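Local atomic coordinates of aminotransferase, class III (Thermomicrobium roseum, PDB entry 6IO1), a protein that probably transfers amino groups between amines and carbonyl compounds as a thermostable, (S)-enantioselective omega-transaminase that uses pyridoxal 5'-phosphate. Residues B[203-206]-B[207-210]; B[325-328]-B[329-332]; B[404-407]-B[408-412]. All blocks are in the same frame, centred on the assembly; numbering follows the deposited sequence.

Contact 1. Residues B[203-206]-B[207-210]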
loop_
_atom_site.group_PDB
_atom_site.type_symbol
_atom_site.label_atom_id
_atom_site.label_comp_id
_atom_site.label_asym_id
_atom_site.label_seq_id
_atom_site.Cartn_x
_atom_site.Cartn_y
_atom_site.Cartn_z
ATOM N N ALA B 203 7.275 -36.048 4.320
ATOM C CA ALA B 203 6.287 -36.837 5.051
ATOM C C ALA B 203 6.011 -36.231 6.421
ATOM O O ALA B 203 4.852 -36.138 6.848
ATOM C CB ALA B 203 6.763 -38.283 5.186
ATOM N N ARG B 204 7.065 -35.794 7.115
ATOM C CA ARG B 204 6.880 -35.162 8.420
ATOM C C ARG B 204 6.071 -33.876 8.298
ATOM O O ARG B 204 5.172 -33.615 9.110
ATOM C CB ARG B 204 8.233 -34.851 9.054
ATOM C CG ARG B 204 9.041 -36.037 9.538
ATOM C CD ARG B 204 10.249 -35.514 10.299
ATOM N NE ARG B 204 11.009 -36.554 10.982
ATOM C CZ ARG B 204 11.969 -36.304 11.866
ATOM N NH1 ARG B 204 12.264 -35.051 12.187
ATOM N NH2 ARG B 204 12.620 -37.303 12.445
ATOM N N LEU B 205 6.378 -33.059 7.287
ATOM C CA LEU B 205 5.651 -31.806 7.100
ATOM C C LEU B 205 4.182 -32.058 6.778
ATOM O O LEU B 205 3.294 -31.362 7.290
ATOM C CB LEU B 205 6.315 -30.978 6.001
ATOM C CG LEU B 205 7.766 -30.575 6.276
ATOM C CD1 LEU B 205 8.491 -30.246 4.981
ATOM C CD2 LEU B 205 7.834 -29.406 7.248
ATOM N N VAL B 206 3.906 -33.053 5.931
ATOM C CA VAL B 206 2.528 -33.395 5.593
ATOM C C VAL B 206 1.779 -33.867 6.832
ATOM O O VAL B 206 0.618 -33.499 7.055
ATOM C CB VAL B 206 2.502 -34.457 4.478
ATOM C CG1 VAL B 206 1.113 -35.064 4.343
ATOM C CG2 VAL B 206 2.954 -33.853 3.163
ATOM N N GLN B 207 2.433 -34.691 7.657
ATOM C CA GLN B 207 1.803 -35.166 8.884
ATOM C C GLN B 207 1.474 -34.008 9.815
ATOM O O GLN B 207 0.379 -33.953 10.395
ATOM C CB GLN B 207 2.731 -36.166 9.572
ATOM C CG GLN B 207 2.178 -36.823 10.818
ATOM C CD GLN B 207 3.030 -37.997 11.257
ATOM O OE1 GLN B 207 2.696 -39.154 11.000
ATOM N NE2 GLN B 207 4.150 -37.704 11.910
ATOM N N GLU B 208 2.407 -33.065 9.959
ATOM C CA GLU B 208 2.146 -31.902 10.800
ATOM C C GLU B 208 0.975 -31.084 10.269
ATOM O O GLU B 208 0.111 -30.653 11.043
ATOM C CB GLU B 208 3.396 -31.036 10.907
ATOM C CG GLU B 208 3.119 -29.682 11.519
ATOM C CD GLU B 208 4.220 -28.696 11.259
ATOM O OE1 GLU B 208 5.308 -29.125 10.815
ATOM O OE2 GLU B 208 3.996 -27.486 11.476
ATOM N N LEU B 209 0.925 -30.862 8.953
ATOM C CA LEU B 209 -0.170 -30.086 8.374
ATOM C C LEU B 209 -1.513 -30.766 8.612
ATOM O O LEU B 209 -2.490 -30.120 9.014
ATOM C CB LEU B 209 0.067 -29.875 6.877
ATOM C CG LEU B 209 -1.098 -29.269 6.089
ATOM C CD1 LEU B 209 -1.500 -27.918 6.665
ATOM C CD2 LEU B 209 -0.746 -29.144 4.616
ATOM N N GLU B 210 -1.578 -32.079 8.378
ATOM C CA GLU B 210 -2.831 -32.804 8.561
ATOM C C GLU B 210 -3.290 -32.756 10.014
ATOM O O GLU B 210 -4.470 -32.514 10.300
ATOM C CB GLU B 210 -2.676 -34.252 8.095
ATOM C CG GLU B 210 -2.341 -34.407 6.621
ATOM C CD GLU B 210 -3.165 -35.485 5.948
ATOM O OE1 GLU B 210 -4.407 -35.447 6.068
ATOM O OE2 GLU B 210 -2.569 -36.374 5.306
#
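A203 to V206 and Q207 to E210 form two successive turns of one regular alpha-helix, joined by four i to i+4 backbone hydrogen bonds, from Q207 N to A203 O through E210 N to V206 O, all 2.9 Å long. Among the side chains, V206 and E210 lie side by side and point the same way. E210 CG, beside the backbone N (chi1 -62°), lies 3.1 Å from V206 O; the bend at chi2 then turns OE2 toward the methyl V206 CG1, 4.0 Å away. The other carboxylate oxygen, OE1, is held outside this turn by a salt bridge to K252 and a hydrogen bond to Y253 OH. Three residues apart, L205 CD2 and E208 OE1 stand 4.4 Å from each other, a loose approach; E208 OE1 is hydrogen-bonded to T185 OG1. Q207, extended from CG on, directs its amide away from the preceding turn. Helix 198-216 is thus amphipathic here: R204 and Q207 are exposed, whereas L205, V206 and L209 pack on Y242, A245, I246 and V249 of helix 242-253, and L209 and E208 also touch L184 of strand 181-184.

Contact 2. Residues B[325-328]-B[329-332]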
loop_
_atom_site.group_PDB
_atom_site.type_symbol
_atom_site.label_atom_id
_atom_site.label_comp_id
_atom_site.label_asym_id
_atom_site.label_seq_id
_atom_site.Cartn_x
_atom_site.Cartn_y
_atom_site.Cartn_z
ATOM N N SER B 325 -5.534 1.342 -6.582
ATOM C CA SER B 325 -5.738 0.077 -7.275
ATOM C C SER B 325 -5.886 0.308 -8.774
ATOM O O SER B 325 -6.766 1.055 -9.212
ATOM C CB SER B 325 -6.979 -0.619 -6.721
ATOM O OG SER B 325 -7.421 -1.645 -7.592
ATOM N N GLY B 326 -5.026 -0.335 -9.561
ATOM C CA GLY B 326 -5.112 -0.211 -11.003
ATOM C C GLY B 326 -4.637 1.114 -11.551
ATOM O O GLY B 326 -5.189 1.596 -12.545
ATOM N N HIS B 327 -3.642 1.727 -10.915
ATOM C CA HIS B 327 -3.137 3.021 -11.349
ATOM C C HIS B 327 -2.720 2.959 -12.819
ATOM O O HIS B 327 -1.914 2.096 -13.193
ATOM C CB HIS B 327 -1.954 3.441 -10.476
ATOM C CG HIS B 327 -1.561 4.875 -10.641
ATOM N ND1 HIS B 327 -0.729 5.304 -11.652
ATOM C CD2 HIS B 327 -1.884 5.977 -9.924
ATOM C CE1 HIS B 327 -0.557 6.609 -11.550
ATOM N NE2 HIS B 327 -1.246 7.043 -10.511
ATOM N N PRO B 328 -3.247 3.841 -13.676
ATOM C CA PRO B 328 -2.961 3.725 -15.119
ATOM C C PRO B 328 -1.484 3.804 -15.466
ATOM O O PRO B 328 -1.020 3.057 -16.338
ATOM C CB PRO B 328 -3.749 4.899 -15.720
ATOM C CG PRO B 328 -4.838 5.166 -14.733
ATOM C CD PRO B 328 -4.224 4.905 -13.389
ATOM N N VAL B 329 -0.729 4.687 -14.811
ATOM C CA VAL B 329 0.696 4.796 -15.103
ATOM C C VAL B 329 1.419 3.518 -14.701
ATOM O O VAL B 329 2.261 3.000 -15.449
ATOM C CB VAL B 329 1.288 6.029 -14.397
ATOM C CG1 VAL B 329 2.756 6.202 -14.759
ATOM C CG2 VAL B 329 0.485 7.268 -14.754
ATOM N N ALA B 330 1.096 2.986 -13.520
ATOM C CA ALA B 330 1.706 1.740 -13.071
ATOM C C ALA B 330 1.392 0.600 -14.028
ATOM O O ALA B 330 2.275 -0.192 -14.371
ATOM C CB ALA B 330 1.230 1.400 -11.658
ATOM N N CYS B 331 0.138 0.503 -14.475
ATOM C CA CYS B 331 -0.248 -0.577 -15.380
ATOM C C CYS B 331 0.424 -0.441 -16.744
ATOM O O CYS B 331 0.829 -1.444 -17.341
ATOM C CB CYS B 331 -1.769 -0.616 -15.521
ATOM S SG CYS B 331 -2.629 -1.053 -13.991
ATOM N N ALA B 332 0.534 0.783 -17.267
ATOM C CA ALA B 332 1.226 0.977 -18.539
ATOM C C ALA B 332 2.700 0.599 -18.429
ATOM O O ALA B 332 3.252 -0.078 -19.312
ATOM C CB ALA B 332 1.075 2.426 -19.004
#
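H327 ND1 faces the first turn of the helix and accepts two weak hydrogen bonds, from V329 N at 3.2 Å and from A330 N at 3.5 Å. The two donors approach differently: A330 N lies at the ring edge, near its plane, with an N-H...ND1 angle of 160°, whereas V329 N comes in obliquely and its bond is more bent, 128°. The imidazole lies beside V329, whose CB sits at the ring edge, in plane; both side chains point the same way, and H327 CE1 is 3.4 Å from V329 CG2. P328 CD rests over one ring face, 3.7 Å above the plane and offset toward the rim. The ring reaches this place because CG stands anti to the backbone N (chi1 -167°), beside the carbonyl carbon. H327 occupies the N-cap position of helix 328-344, and its side chain makes the capping bonds, with P328 as the first helical residue. The main chain takes over at once: C331 N donates to H327 O and A332 N to P328 O, each at 2.9 Å. C331 SG turns back over the entering loop, 3.8 Å from C of G326, which precedes the N-cap at positive phi. Farther out, H327 NE2 is hydrogen-bonded to G294 O of the second subunit, so both ring nitrogens have partners, which probably limits rotation of the imidazole; Y295 of the second subunit packs on H327 and V329. Within the chain, the loop is anchored by S325 O to T88 OG1, S325 OG to F117 O and G326 O to T97 OG1. Helix 70-82 meets P328, V329 and A332 through Q79, A76 and M80, while C331 packs against P96, T97 and L100 of helix 95-107.

Contact 3. Residues B[404-407]-B[408-412]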
loop_
_atom_site.group_PDB
_atom_site.type_symbol
_atom_site.label_atom_id
_atom_site.label_comp_id
_atom_site.label_asym_id
_atom_site.label_seq_id
_atom_site.Cartn_x
_atom_site.Cartn_y
_atom_site.Cartn_z
ATOM N N LEU B 404 29.097 -7.041 8.036
ATOM C CA LEU B 404 29.016 -7.528 6.662
ATOM C C LEU B 404 28.475 -6.454 5.730
ATOM O O LEU B 404 28.930 -6.326 4.591
ATOM C CB LEU B 404 28.141 -8.782 6.589
ATOM C CG LEU B 404 28.789 -10.131 6.906
ATOM C CD1 LEU B 404 27.781 -11.263 6.764
ATOM C CD2 LEU B 404 30.013 -10.376 6.036
ATOM N N GLU B 405 27.502 -5.670 6.200
ATOM C CA GLU B 405 26.953 -4.591 5.385
ATOM C C GLU B 405 28.037 -3.582 5.032
ATOM O O GLU B 405 28.222 -3.229 3.859
ATOM C CB GLU B 405 25.808 -3.921 6.146
ATOM C CG GLU B 405 24.936 -2.982 5.335
ATOM C CD GLU B 405 23.790 -2.420 6.157
ATOM O OE1 GLU B 405 24.001 -1.413 6.866
ATOM O OE2 GLU B 405 22.682 -2.992 6.105
ATOM N N ALA B 406 28.788 -3.135 6.041
ATOM C CA ALA B 406 29.861 -2.174 5.813
ATOM C C ALA B 406 30.949 -2.755 4.917
ATOM O O ALA B 406 31.483 -2.056 4.051
ATOM C CB ALA B 406 30.449 -1.717 7.148
ATOM N N ALA B 407 31.315 -4.021 5.131
ATOM C CA ALA B 407 32.371 -4.636 4.331
ATOM C C ALA B 407 31.955 -4.778 2.871
ATOM O O ALA B 407 32.729 -4.459 1.960
ATOM C CB ALA B 407 32.750 -5.994 4.920
ATOM N N THR B 408 30.737 -5.272 2.626
ATOM C CA THR B 408 30.254 -5.417 1.256
ATOM C C THR B 408 30.154 -4.065 0.569
ATOM O O THR B 408 30.565 -3.917 -0.588
ATOM C CB THR B 408 28.891 -6.110 1.236
ATOM O OG1 THR B 408 27.996 -5.423 2.119
ATOM C CG2 THR B 408 29.010 -7.563 1.663
ATOM N N ARG B 409 29.617 -3.051 1.248
ATOM C CA ARG B 409 29.490 -1.712 0.607
ATOM C C ARG B 409 30.879 -1.156 0.281
ATOM O O ARG B 409 31.067 -0.608 -0.813
ATOM C CB ARG B 409 28.656 -0.783 1.491
ATOM C CG ARG B 409 27.198 -1.207 1.560
ATOM C CD ARG B 409 26.349 -0.441 2.548
ATOM N NE ARG B 409 24.992 -0.955 2.510
ATOM C CZ ARG B 409 23.964 -0.402 3.133
ATOM N NH1 ARG B 409 24.121 0.739 3.780
ATOM N NH2 ARG B 409 22.783 -0.989 3.109
ATOM N N ARG B 410 31.846 -1.383 1.167
ATOM C CA ARG B 410 33.223 -0.887 0.920
ATOM C C ARG B 410 33.742 -1.526 -0.373
ATOM O O ARG B 410 34.426 -0.826 -1.143
ATOM C CB ARG B 410 34.131 -1.229 2.106
ATOM C CG ARG B 410 34.107 -0.197 3.224
ATOM C CD ARG B 410 32.741 -0.048 3.866
ATOM N NE ARG B 410 32.691 1.074 4.794
ATOM C CZ ARG B 410 33.134 1.038 6.045
ATOM N NH1 ARG B 410 33.042 2.112 6.810
ATOM N NH2 ARG B 410 33.668 -0.071 6.526
ATOM N N ARG B 411 33.389 -2.793 -0.613
ATOM C CA ARG B 411 33.904 -3.532 -1.800
ATOM C C ARG B 411 33.047 -3.283 -3.054
ATOM O O ARG B 411 33.215 -4.038 -4.026
ATOM C CB ARG B 411 34.155 -5.000 -1.451
ATOM C CG ARG B 411 35.562 -5.236 -0.920
ATOM C CD ARG B 411 35.788 -6.560 -0.234
ATOM N NE ARG B 411 37.010 -6.537 0.554
ATOM C CZ ARG B 411 38.236 -6.511 0.051
ATOM N NH1 ARG B 411 38.418 -6.355 -1.248
ATOM N NH2 ARG B 411 39.276 -6.648 0.850
ATOM N N GLY B 412 32.176 -2.275 -3.019
ATOM C CA GLY B 412 31.374 -1.929 -4.207
ATOM C C GLY B 412 30.197 -2.850 -4.480
ATOM O O GLY B 412 29.750 -2.882 -5.635
#
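The last turns of helix 400-410 end in a Schellman motif, with G412, at positive phi, as C-prime residue, I413 N hydrogen-bonded to T408 O and G412 N to R409 O. Before that, T408 N donates to L404 O and R409 N to E405 O, and R411 N reaches A407 O at 3.1 Å. T408 OG1, placed between the backbone N and the carbonyl carbon (chi1 53°), folds back to lie 2.8 Å from both L404 O and E405 O; either could accept its one proton. E405 and R409 run side by side, carboxylate and guanidinium stacked with planes 6° apart; E405 CG sits 3.4 Å above one guanidinium face. The long salt bridge, E405 OE2 to R409 NH2 at 3.6 Å, is purely electrostatic, because the oxygen lies well out of the guanidinium plane. R409 NH2 instead gives a hydrogen bond to F90 O of the second subunit. A leucine in place of R409 would probably leave the E405 carboxylate without its stacked charge and that carbonyl without this donor. Stacked this way, R409 probably offsets the charge of E405 while it spends an N-H on the dimer interface.

Overall arrangement
From the N terminus the contacts follow in series, none enclosing or crossing another: contacts 1 and 3 close turns within a helix, contact 2 a cap where a loop enters one. Contact 1 lies on helix 198-216 beside helix 242-253 and strand 181-184. Contact 2 begins helix 328-344 on the opposite side of the chain's centre, with centres about 41 Å from contact 1, joining it to helices 70-82 and 95-107. Contact 3 ends helix 400-410, whose buried side meets helix 432-450 and strand 413-418, in a different mixed sheet from strand 181-184. Contacts 2 and 3, centres about 36 Å apart, both reach the second subunit, whereas contact 1 touches no other chain of the assembly.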